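Local coordinates for protein exopolygalacturonase (Yersinia enterocolitica, PDB 2UVF) that hydrolyses pectic polygalacturonate, probably releasing digalacturonic acid from chain ends, as a family 28 exopolygalacturonase, at residues A[228-233]-A[358-363]; A[246-251]-A[333-338]; A[232-237]-A[416-421]. One frame throughout, in Å; residues are numbered along the deposited sequence. Where two conformers were deposited one is given.

Interaction 1: A[228-233]-A[358-363]. With SO4 (sulfate ion), chain D.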
loop_
_atom_site.group_PDB
_atom_site.type_symbol
_atom_site.label_atom_id
_atom_site.label_comp_id
_atom_site.label_asym_id
_atom_site.label_seq_id
_atom_site.Cartn_x
_atom_site.Cartn_y
_atom_site.Cartn_z
ATOM N N ALA A 228 -10.456 -0.167 -24.004
ATOM C CA ALA A 228 -11.364 -0.176 -22.850
ATOM C C ALA A 228 -10.933 -1.238 -21.841
ATOM O O ALA A 228 -10.567 -2.348 -22.226
ATOM C CB ALA A 228 -12.813 -0.390 -23.292
ATOM N N GLY A 229 -10.993 -0.889 -20.551
ATOM C CA GLY A 229 -10.407 -1.705 -19.494
ATOM C C GLY A 229 -11.371 -2.308 -18.508
ATOM O O GLY A 229 -11.458 -3.524 -18.420
ATOM N N TYR A 230 -12.081 -1.474 -17.745
ATOM C CA TYR A 230 -12.925 -1.951 -16.642
ATOM C C TYR A 230 -13.803 -0.830 -16.090
ATOM O O TYR A 230 -13.527 0.346 -16.328
ATOM C CB TYR A 230 -12.040 -2.513 -15.497
ATOM C CG TYR A 230 -11.281 -1.443 -14.728
ATOM C CD1 TYR A 230 -11.735 -0.998 -13.487
ATOM C CD2 TYR A 230 -10.126 -0.859 -15.255
ATOM C CE1 TYR A 230 -11.055 0.010 -12.784
ATOM C CE2 TYR A 230 -9.449 0.124 -14.570
ATOM C CZ TYR A 230 -9.913 0.560 -13.332
ATOM O OH TYR A 230 -9.232 1.547 -12.643
ATOM N N ARG A 231 -14.835 -1.197 -15.342
ATOM C CA ARG A 231 -15.544 -0.270 -14.481
ATOM C C ARG A 231 -15.200 -0.637 -13.036
ATOM O O ARG A 231 -15.239 -1.806 -12.670
ATOM C CB ARG A 231 -17.053 -0.365 -14.709
ATOM C CG ARG A 231 -17.548 0.289 -15.989
ATOM C CD ARG A 231 -18.934 -0.236 -16.389
ATOM N NE ARG A 231 -19.643 0.692 -17.273
ATOM C CZ ARG A 231 -19.508 0.733 -18.598
ATOM N NH1 ARG A 231 -18.673 -0.091 -19.228
ATOM N NH2 ARG A 231 -20.202 1.617 -19.300
ATOM N N LEU A 232 -14.860 0.364 -12.224
ATOM C CA LEU A 232 -14.411 0.150 -10.848
ATOM C C LEU A 232 -15.395 -0.682 -10.023
ATOM O O LEU A 232 -15.015 -1.695 -9.416
ATOM C CB LEU A 232 -14.128 1.490 -10.153
ATOM C CG LEU A 232 -13.350 1.487 -8.830
ATOM C CD1 LEU A 232 -11.922 1.024 -9.059
ATOM C CD2 LEU A 232 -13.371 2.886 -8.245
ATOM N N TYR A 233 -16.652 -0.252 -10.003
ATOM C CA TYR A 233 -17.700 -0.969 -9.283
ATOM C C TYR A 233 -18.786 -1.426 -10.266
ATOM O O TYR A 233 -18.830 -0.929 -11.399
ATOM C CB TYR A 233 -18.260 -0.119 -8.139
ATOM C CG TYR A 233 -17.188 0.333 -7.164
ATOM C CD1 TYR A 233 -16.331 -0.589 -6.556
ATOM C CD2 TYR A 233 -17.016 1.680 -6.872
ATOM C CE1 TYR A 233 -15.346 -0.178 -5.680
ATOM C CE2 TYR A 233 -16.029 2.100 -6.009
ATOM C CZ TYR A 233 -15.188 1.168 -5.415
ATOM O OH TYR A 233 -14.198 1.602 -4.549
ATOM N N MET A 358 -3.222 -1.371 -8.463
ATOM C CA MET A 358 -4.610 -1.610 -8.066
ATOM C C MET A 358 -4.907 -3.097 -7.962
ATOM O O MET A 358 -4.561 -3.864 -8.865
ATOM C CB MET A 358 -5.597 -1.005 -9.073
ATOM C CG MET A 358 -5.547 0.509 -9.218
ATOM S SD MET A 358 -6.637 1.037 -10.558
ATOM C CE MET A 358 -8.252 0.695 -9.825
ATOM N N ASN A 359 -5.527 -3.485 -6.846
ATOM C CA ASN A 359 -6.021 -4.832 -6.621
ATOM C C ASN A 359 -7.497 -4.707 -6.388
ATOM O O ASN A 359 -7.929 -4.032 -5.451
ATOM C CB ASN A 359 -5.387 -5.457 -5.381
ATOM C CG ASN A 359 -3.923 -5.661 -5.534
ATOM O OD1 ASN A 359 -3.485 -6.727 -5.955
ATOM N ND2 ASN A 359 -3.143 -4.619 -5.234
ATOM N N LEU A 360 -8.269 -5.321 -7.276
ATOM C CA LEU A 360 -9.719 -5.241 -7.205
ATOM C C LEU A 360 -10.278 -6.655 -7.059
ATOM O O LEU A 360 -10.044 -7.514 -7.908
ATOM C CB LEU A 360 -10.288 -4.518 -8.442
ATOM C CG LEU A 360 -9.940 -3.027 -8.672
ATOM C CD1 LEU A 360 -10.622 -2.538 -9.908
ATOM C CD2 LEU A 360 -10.262 -2.095 -7.474
ATOM N N GLU A 361 -10.991 -6.896 -5.960
ATOM C CA GLU A 361 -11.604 -8.185 -5.739
ATOM C C GLU A 361 -10.611 -9.363 -5.781
ATOM O O GLU A 361 -10.943 -10.418 -6.244
ATOM C CB GLU A 361 -12.818 -8.395 -6.683
ATOM C CG GLU A 361 -14.112 -7.770 -6.205
ATOM C CD GLU A 361 -15.296 -7.922 -7.148
ATOM O OE1 GLU A 361 -16.122 -8.841 -7.012
ATOM O OE2 GLU A 361 -15.441 -7.097 -8.051
ATOM N N ASN A 362 -9.432 -9.157 -5.193
ATOM C CA ASN A 362 -8.431 -10.206 -5.083
ATOM C C ASN A 362 -8.460 -10.898 -3.722
ATOM O O ASN A 362 -8.940 -10.336 -2.723
ATOM C CB ASN A 362 -7.034 -9.642 -5.331
ATOM C CG ASN A 362 -6.864 -9.117 -6.715
ATOM O OD1 ASN A 362 -7.720 -9.326 -7.574
ATOM N ND2 ASN A 362 -5.760 -8.436 -6.958
ATOM N N HIS A 363 -7.965 -12.138 -3.706
ATOM C CA HIS A 363 -7.662 -12.819 -2.475
ATOM C C HIS A 363 -6.190 -13.148 -2.492
ATOM O O HIS A 363 -5.626 -13.394 -3.566
ATOM C CB HIS A 363 -8.450 -14.130 -2.336
ATOM C CG HIS A 363 -9.911 -13.947 -2.089
ATOM N ND1 HIS A 363 -10.796 -15.001 -2.107
ATOM C CD2 HIS A 363 -10.649 -12.835 -1.860
ATOM C CE1 HIS A 363 -12.014 -14.548 -1.864
ATOM N NE2 HIS A 363 -11.953 -13.237 -1.717
HETATM S S SO4 D . -16.418 -4.562 -16.814
HETATM O O1 SO4 D . -15.336 -4.566 -17.801
HETATM O O2 SO4 D . -16.078 -3.765 -15.622
HETATM O O3 SO4 D . -17.627 -3.988 -17.422
HETATM O O4 SO4 D . -16.665 -5.962 -16.451
#
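Tyr230 and Met358 are brought together by a torsion on each side: chi1 of 71° sets the Tyr230 ring between its own backbone N and carbonyl carbon, while the Met358 chain runs out extended and then bends at chi3, turning CE toward the phenol end. The two side chains meet at a slant. Tyr230 OH lies 3.1 Å from Met358 CE, a tight approach, and Met358 SD is 5.5 Å from the centroid of the Tyr230 ring, 60° off its normal, so this Met-aromatic contact is oblique. The phenol oxygen also has a polar partner, a weak hydrogen bond from Arg240. The Leu360 and Tyr230 side chains cross at about a right angle, Leu360 CD1 lying 3.9 Å from Tyr230 CE1 in an oblique position against the ring. Strand 357-360 is one strand of the parallel beta-helix that defines the family 28 fold. Strand 228-230 belongs instead to a small antiparallel sheet with 240-241, in which Gly229 and Tyr230 together face Arg240 as a classic beta bulge. Just past that strand, Leu232 sends CD1 across the ends of both partners: it is 3.8 Å from Met358 CE and 3.9 Å from Leu360 CD2. No hydrogen bond joins the two segments; the contact is side-chain packing, mostly apolar, with a Met-aromatic component. Leu232 also touches the bound galacturonic acid, so Met358 and Leu360 pack against a residue of the glycan pocket. Next to Tyr230, Arg231 N donates to sulfate O2 at 2.9 Å and 166°, while the Arg231 guanidinium forms a salt bridge with Glu239.

Interaction 2: A[246-251]-A[333-338]. With SO4 (sulfate ion), chain D.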
loop_
_atom_site.group_PDB
_atom_site.type_symbol
_atom_site.label_atom_id
_atom_site.label_comp_id
_atom_site.label_asym_id
_atom_site.label_seq_id
_atom_site.Cartn_x
_atom_site.Cartn_y
_atom_site.Cartn_z
ATOM N N ASN A 246 -2.398 -5.499 -16.801
ATOM C CA ASN A 246 -3.749 -5.865 -16.408
ATOM C C ASN A 246 -3.891 -7.340 -16.099
ATOM O O ASN A 246 -3.228 -8.164 -16.696
ATOM C CB ASN A 246 -4.728 -5.545 -17.537
ATOM C CG ASN A 246 -4.677 -4.122 -17.964
ATOM O OD1 ASN A 246 -5.338 -3.279 -17.381
ATOM N ND2 ASN A 246 -3.913 -3.840 -19.010
ATOM N N ALA A 247 -4.779 -7.656 -15.167
ATOM C CA ALA A 247 -5.391 -8.978 -15.107
ATOM C C ALA A 247 -6.895 -8.746 -14.961
ATOM O O ALA A 247 -7.431 -8.748 -13.854
ATOM C CB ALA A 247 -4.823 -9.802 -13.955
ATOM N N ILE A 248 -7.562 -8.513 -16.096
ATOM C CA ILE A 248 -8.982 -8.118 -16.126
ATOM C C ILE A 248 -9.785 -9.004 -17.078
ATOM O O ILE A 248 -9.511 -9.048 -18.276
ATOM C CB ILE A 248 -9.177 -6.608 -16.536
ATOM C CG1 ILE A 248 -8.322 -5.682 -15.664
ATOM C CG2 ILE A 248 -10.675 -6.205 -16.477
ATOM C CD1 ILE A 248 -8.299 -4.223 -16.082
ATOM N N ASP A 249 -10.774 -9.714 -16.538
ATOM C CA ASP A 249 -11.742 -10.449 -17.362
ATOM C C ASP A 249 -12.821 -9.477 -17.851
ATOM O O ASP A 249 -13.499 -8.846 -17.030
ATOM C CB ASP A 249 -12.368 -11.595 -16.560
ATOM C CG ASP A 249 -13.241 -12.523 -17.416
ATOM O OD1 ASP A 249 -14.458 -12.235 -17.546
ATOM O OD2 ASP A 249 -12.720 -13.550 -17.923
ATOM N N PRO A 250 -13.009 -9.380 -19.191
ATOM C CA PRO A 250 -13.897 -8.392 -19.825
ATOM C C PRO A 250 -15.282 -8.362 -19.213
ATOM O O PRO A 250 -15.967 -7.344 -19.321
ATOM C CB PRO A 250 -13.995 -8.879 -21.275
ATOM C CG PRO A 250 -13.444 -10.285 -21.270
ATOM C CD PRO A 250 -12.401 -10.268 -20.201
ATOM N N ASN A 251 -15.675 -9.460 -18.563
ATOM C CA ASN A 251 -17.031 -9.622 -18.027
ATOM C C ASN A 251 -17.134 -9.566 -16.500
ATOM O O ASN A 251 -18.125 -9.056 -15.957
ATOM C CB ASN A 251 -17.649 -10.951 -18.517
ATOM C CG ASN A 251 -17.841 -10.999 -20.029
ATOM O OD1 ASN A 251 -18.344 -10.045 -20.640
ATOM N ND2 ASN A 251 -17.449 -12.118 -20.642
ATOM N N LEU A 333 -1.287 2.345 -13.462
ATOM C CA LEU A 333 -0.120 1.552 -13.814
ATOM C C LEU A 333 -0.426 0.049 -13.887
ATOM O O LEU A 333 0.015 -0.642 -14.800
ATOM C CB LEU A 333 1.037 1.851 -12.847
ATOM C CG LEU A 333 2.393 1.329 -13.323
ATOM C CD1 LEU A 333 3.413 2.463 -13.491
ATOM C CD2 LEU A 333 2.884 0.215 -12.407
ATOM N N MET A 334 -1.190 -0.452 -12.924
ATOM C CA MET A 334 -1.446 -1.879 -12.822
ATOM C C MET A 334 -2.825 -2.079 -12.234
ATOM O O MET A 334 -3.167 -1.453 -11.250
ATOM C CB MET A 334 -0.400 -2.565 -11.943
ATOM C CG MET A 334 -0.429 -4.069 -12.041
ATOM S SD MET A 334 0.735 -4.924 -10.974
ATOM C CE MET A 334 2.312 -4.461 -11.697
ATOM N N THR A 335 -3.624 -2.937 -12.855
ATOM C CA THR A 335 -4.948 -3.240 -12.333
ATOM C C THR A 335 -5.199 -4.726 -12.416
ATOM O O THR A 335 -5.390 -5.261 -13.489
ATOM C CB THR A 335 -6.066 -2.468 -13.080
ATOM O OG1 THR A 335 -5.810 -1.061 -12.979
ATOM C CG2 THR A 335 -7.438 -2.787 -12.481
ATOM N N LEU A 336 -5.201 -5.385 -11.263
ATOM C CA LEU A 336 -5.398 -6.817 -11.211
ATOM C C LEU A 336 -6.701 -7.039 -10.517
ATOM O O LEU A 336 -6.869 -6.629 -9.374
ATOM C CB LEU A 336 -4.265 -7.512 -10.449
ATOM C CG LEU A 336 -2.841 -7.066 -10.774
ATOM C CD1 LEU A 336 -1.932 -7.675 -9.718
ATOM C CD2 LEU A 336 -2.403 -7.429 -12.204
ATOM N N ARG A 337 -7.619 -7.696 -11.221
ATOM C CA ARG A 337 -8.989 -7.865 -10.748
ATOM C C ARG A 337 -9.420 -9.342 -10.781
ATOM O O ARG A 337 -9.145 -10.064 -11.750
ATOM C CB ARG A 337 -9.938 -7.003 -11.578
ATOM C CG ARG A 337 -11.342 -6.938 -11.002
ATOM C CD ARG A 337 -12.252 -6.038 -11.802
ATOM N NE ARG A 337 -12.542 -6.566 -13.133
ATOM C CZ ARG A 337 -13.518 -6.110 -13.917
ATOM N NH1 ARG A 337 -14.312 -5.137 -13.500
ATOM N NH2 ARG A 337 -13.720 -6.646 -15.110
ATOM N N GLY A 338 -10.084 -9.774 -9.715
ATOM C CA GLY A 338 -10.549 -11.154 -9.582
ATOM C C GLY A 338 -9.496 -12.216 -9.354
ATOM O O GLY A 338 -9.802 -13.399 -9.465
HETATM S S SO4 D . -16.418 -4.562 -16.814
HETATM O O1 SO4 D . -15.336 -4.566 -17.801
HETATM O O2 SO4 D . -16.078 -3.765 -15.622
HETATM O O3 SO4 D . -17.627 -3.988 -17.422
HETATM O O4 SO4 D . -16.665 -5.962 -16.451
HETATM O O HOH W 1 -11.364 -9.465 -13.831
#
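The Arg337 guanidinium is bordered in its own plane by Asp249 O and by the sulfate, while Ile248 CG2 approaches it obliquely, 3.4 Å from Arg337 NH2. Its edge therefore carries the polar contacts: Arg337 NH1 donates to sulfate O2 at 3.1 Å and 162°, and Arg337 NH2 reaches sulfate O4 and, at 2.9 Å, Asp249 O, both weakly. This reach starts from neighbouring coils of the parallel beta-helix, where strands 245-247 and 334-339 pair in parallel. Two backbone bonds fix the register, Ala247 N to Thr335 O at 3.0 Å and Arg337 N to Ala247 O at 2.8 Å. Ala247 CB and Leu336 CD2 pack on one face of the pairing. Asn246 and Thr335 lie on the other, and their polar ends are held by further partners, Asn246 ND2 by Leu201 O and Ser243 O, Thr335 OG1 by Ser243 OG. Ile248 CD1 rests 4.0 Å from Thr335 CG2, and Tyr230 packs on Ile248, Thr335 and Arg337 together. With CG opposite the backbone N (chi1 -170°) and a bend at chi3, the Arg337 chain turns its head along the departing 248-251 backbone. There Asp249 OD1 accepts from Asn251 N, an Asx turn. One water bridges the junction, accepting from Asp249 N at 2.8 Å and from Arg337 NE at 3.2 Å.

Interaction 3: A[232-237]-A[416-421]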
loop_
_atom_site.group_PDB
_atom_site.type_symbol
_atom_site.label_atom_id
_atom_site.label_comp_id
_atom_site.label_asym_id
_atom_site.label_seq_id
_atom_site.Cartn_x
_atom_site.Cartn_y
_atom_site.Cartn_z
ATOM N N LEU A 232 -14.860 0.364 -12.224
ATOM C CA LEU A 232 -14.411 0.150 -10.848
ATOM C C LEU A 232 -15.395 -0.682 -10.023
ATOM O O LEU A 232 -15.015 -1.695 -9.416
ATOM C CB LEU A 232 -14.128 1.490 -10.153
ATOM C CG LEU A 232 -13.350 1.487 -8.830
ATOM C CD1 LEU A 232 -11.922 1.024 -9.059
ATOM C CD2 LEU A 232 -13.371 2.886 -8.245
ATOM N N TYR A 233 -16.652 -0.252 -10.003
ATOM C CA TYR A 233 -17.700 -0.969 -9.283
ATOM C C TYR A 233 -18.786 -1.426 -10.266
ATOM O O TYR A 233 -18.830 -0.929 -11.399
ATOM C CB TYR A 233 -18.260 -0.119 -8.139
ATOM C CG TYR A 233 -17.188 0.333 -7.164
ATOM C CD1 TYR A 233 -16.331 -0.589 -6.556
ATOM C CD2 TYR A 233 -17.016 1.680 -6.872
ATOM C CE1 TYR A 233 -15.346 -0.178 -5.680
ATOM C CE2 TYR A 233 -16.029 2.100 -6.009
ATOM C CZ TYR A 233 -15.188 1.168 -5.415
ATOM O OH TYR A 233 -14.198 1.602 -4.549
ATOM N N PRO A 234 -19.620 -2.415 -9.870
ATOM C CA PRO A 234 -20.718 -2.832 -10.770
ATOM C C PRO A 234 -21.620 -1.658 -11.175
ATOM O O PRO A 234 -22.158 -1.647 -12.282
ATOM C CB PRO A 234 -21.495 -3.877 -9.944
ATOM C CG PRO A 234 -21.016 -3.717 -8.514
ATOM C CD PRO A 234 -19.593 -3.215 -8.626
ATOM N N TYR A 235 -21.731 -0.670 -10.285
ATOM C CA TYR A 235 -22.585 0.508 -10.437
ATOM C C TYR A 235 -21.828 1.738 -10.930
ATOM O O TYR A 235 -22.345 2.867 -10.839
ATOM C CB TYR A 235 -23.243 0.842 -9.089
ATOM C CG TYR A 235 -22.317 0.703 -7.889
ATOM C CD1 TYR A 235 -21.603 1.809 -7.383
ATOM C CD2 TYR A 235 -22.159 -0.534 -7.251
ATOM C CE1 TYR A 235 -20.747 1.679 -6.271
ATOM C CE2 TYR A 235 -21.304 -0.680 -6.133
ATOM C CZ TYR A 235 -20.612 0.431 -5.650
ATOM O OH TYR A 235 -19.775 0.271 -4.569
ATOM N N SER A 236 -20.601 1.525 -11.411
ATOM C CA SER A 236 -19.783 2.626 -11.939
ATOM C C SER A 236 -20.124 2.817 -13.408
ATOM O O SER A 236 -20.014 1.879 -14.197
ATOM C CB SER A 236 -18.280 2.362 -11.739
ATOM O OG SER A 236 -17.896 2.587 -10.388
ATOM N N THR A 237 -20.527 4.032 -13.768
ATOM C CA THR A 237 -21.115 4.262 -15.091
ATOM C C THR A 237 -20.132 4.631 -16.204
ATOM O O THR A 237 -20.432 4.456 -17.380
ATOM C CB THR A 237 -22.366 5.202 -15.030
ATOM O OG1 THR A 237 -22.060 6.410 -14.333
ATOM C CG2 THR A 237 -23.506 4.505 -14.295
ATOM N N GLN A 416 -22.601 -3.506 -1.003
ATOM C CA GLN A 416 -22.583 -4.921 -0.562
ATOM C C GLN A 416 -22.793 -5.987 -1.671
ATOM O O GLN A 416 -22.715 -7.189 -1.394
ATOM C CB GLN A 416 -23.517 -5.151 0.653
ATOM C CG GLN A 416 -24.993 -4.794 0.437
ATOM C CD GLN A 416 -25.293 -3.297 0.552
ATOM O OE1 GLN A 416 -24.460 -2.454 0.214
ATOM N NE2 GLN A 416 -26.497 -2.966 1.023
ATOM N N GLU A 417 -23.039 -5.552 -2.910
ATOM C CA GLU A 417 -22.920 -6.440 -4.097
ATOM C C GLU A 417 -21.516 -7.078 -4.178
ATOM O O GLU A 417 -21.247 -7.943 -5.027
ATOM C CB GLU A 417 -23.211 -5.663 -5.399
ATOM C CG GLU A 417 -24.695 -5.298 -5.618
ATOM C CD GLU A 417 -24.930 -4.354 -6.813
ATOM O OE1 GLU A 417 -25.979 -3.662 -6.820
ATOM O OE2 GLU A 417 -24.085 -4.309 -7.741
ATOM N N GLN A 418 -20.639 -6.634 -3.274
ATOM C CA GLN A 418 -19.212 -6.974 -3.267
ATOM C C GLN A 418 -18.746 -7.280 -1.835
ATOM O O GLN A 418 -19.331 -6.806 -0.858
ATOM C CB GLN A 418 -18.377 -5.816 -3.861
ATOM C CG GLN A 418 -19.198 -4.728 -4.609
ATOM C CD GLN A 418 -18.444 -3.416 -4.778
ATOM O OE1 GLN A 418 -17.415 -3.370 -5.468
ATOM N NE2 GLN A 418 -18.955 -2.343 -4.168
ATOM N N GLU A 419 -17.700 -8.095 -1.742
ATOM C CA GLU A 419 -17.010 -8.438 -0.492
ATOM C C GLU A 419 -16.590 -7.230 0.332
ATOM O O GLU A 419 -16.252 -6.189 -0.220
ATOM C CB GLU A 419 -15.703 -9.099 -0.858
ATOM C CG GLU A 419 -15.651 -10.589 -0.919
ATOM C CD GLU A 419 -14.301 -11.011 -1.442
ATOM O OE1 GLU A 419 -14.036 -12.224 -1.498
ATOM O OE2 GLU A 419 -13.504 -10.106 -1.813
ATOM N N PRO A 420 -16.544 -7.376 1.667
ATOM C CA PRO A 420 -15.859 -6.311 2.377
ATOM C C PRO A 420 -14.338 -6.374 2.091
ATOM O O PRO A 420 -13.822 -7.445 1.724
ATOM C CB PRO A 420 -16.187 -6.605 3.839
ATOM C CG PRO A 420 -16.421 -8.053 3.889
ATOM C CD PRO A 420 -17.052 -8.416 2.583
ATOM N N MET A 421 -13.665 -5.217 2.182
ATOM C CA MET A 421 -12.201 -5.156 2.201
ATOM C C MET A 421 -11.752 -5.702 3.574
ATOM O O MET A 421 -11.795 -4.980 4.577
ATOM C CB MET A 421 -11.746 -3.704 1.945
ATOM C CG MET A 421 -10.235 -3.416 1.927
ATOM S SD MET A 421 -9.252 -4.349 0.752
ATOM C CE MET A 421 -8.407 -5.495 1.861
#
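Gln418 reaches to both Tyr233 and Tyr235, its amide turned almost square to the Tyr235 ring (88° between planes) and steeply inclined to that of Tyr233. The chain is extended beyond CG, and a near-eclipsed chi1 of -13° directs the amide at the two tyrosines. Gln418 NE2 comes to the edge of the Tyr235 ring and donates to Tyr235 OH at 2.8 Å; the 117° angle makes this bond weak, and each group has another partner, Ala415 O for the amide NH2 and Thr411 N for the hydroxyl. Gln418 OE1 instead approaches Tyr233 obliquely, 3.2 Å from Tyr233 CD1. Glu417 slides past Pro234 in the opposite direction, bringing its OE2 to 3.2 Å from Pro234 CG, and that carboxylate oxygen also lies near the Tyr235 ring plane. The Tyr233 ring is covered on both faces: Leu232 CG sits 3.8 Å above the centre of one, and Tyr235 OH lies 3.6 Å over the other, toward the rim. Behind them, Ser236 N bonds to Tyr233 O at 3.0 Å, closing a type I beta turn, and Ser236 OG weakly receives Tyr233 N. Tyr233 OH is hydrogen-bonded to His443, a glycan-pocket residue, and Leu232 belongs to that pocket too, so this turn, against which the 416-421 loop packs, lies beside the galacturonic acid site on the family 28 beta-helix.

Interactions 1 and 2 are buried and share one part of the beta-helix, since strands 357-360 and 334-339 are neighbouring parallel strands of successive coils and Tyr230 packs against both. Interaction 2 is a true strand pairing, with backbone bonds inside and a charged arginine head at its end; interaction 1 lays a small antiparallel strand pair on those strands through mostly apolar side chains. The same sulfate touches both. Interaction 3 is partly buried and joins two loops, with proline, carboxylate and amide contacts and a single weak cross-segment bond. Its first segment, 232-237, overlaps 228-233 of interaction 1 at Leu232 and Tyr233, whereas interactions 2 and 3 do not touch, their nearest atoms being about 5 Å apart.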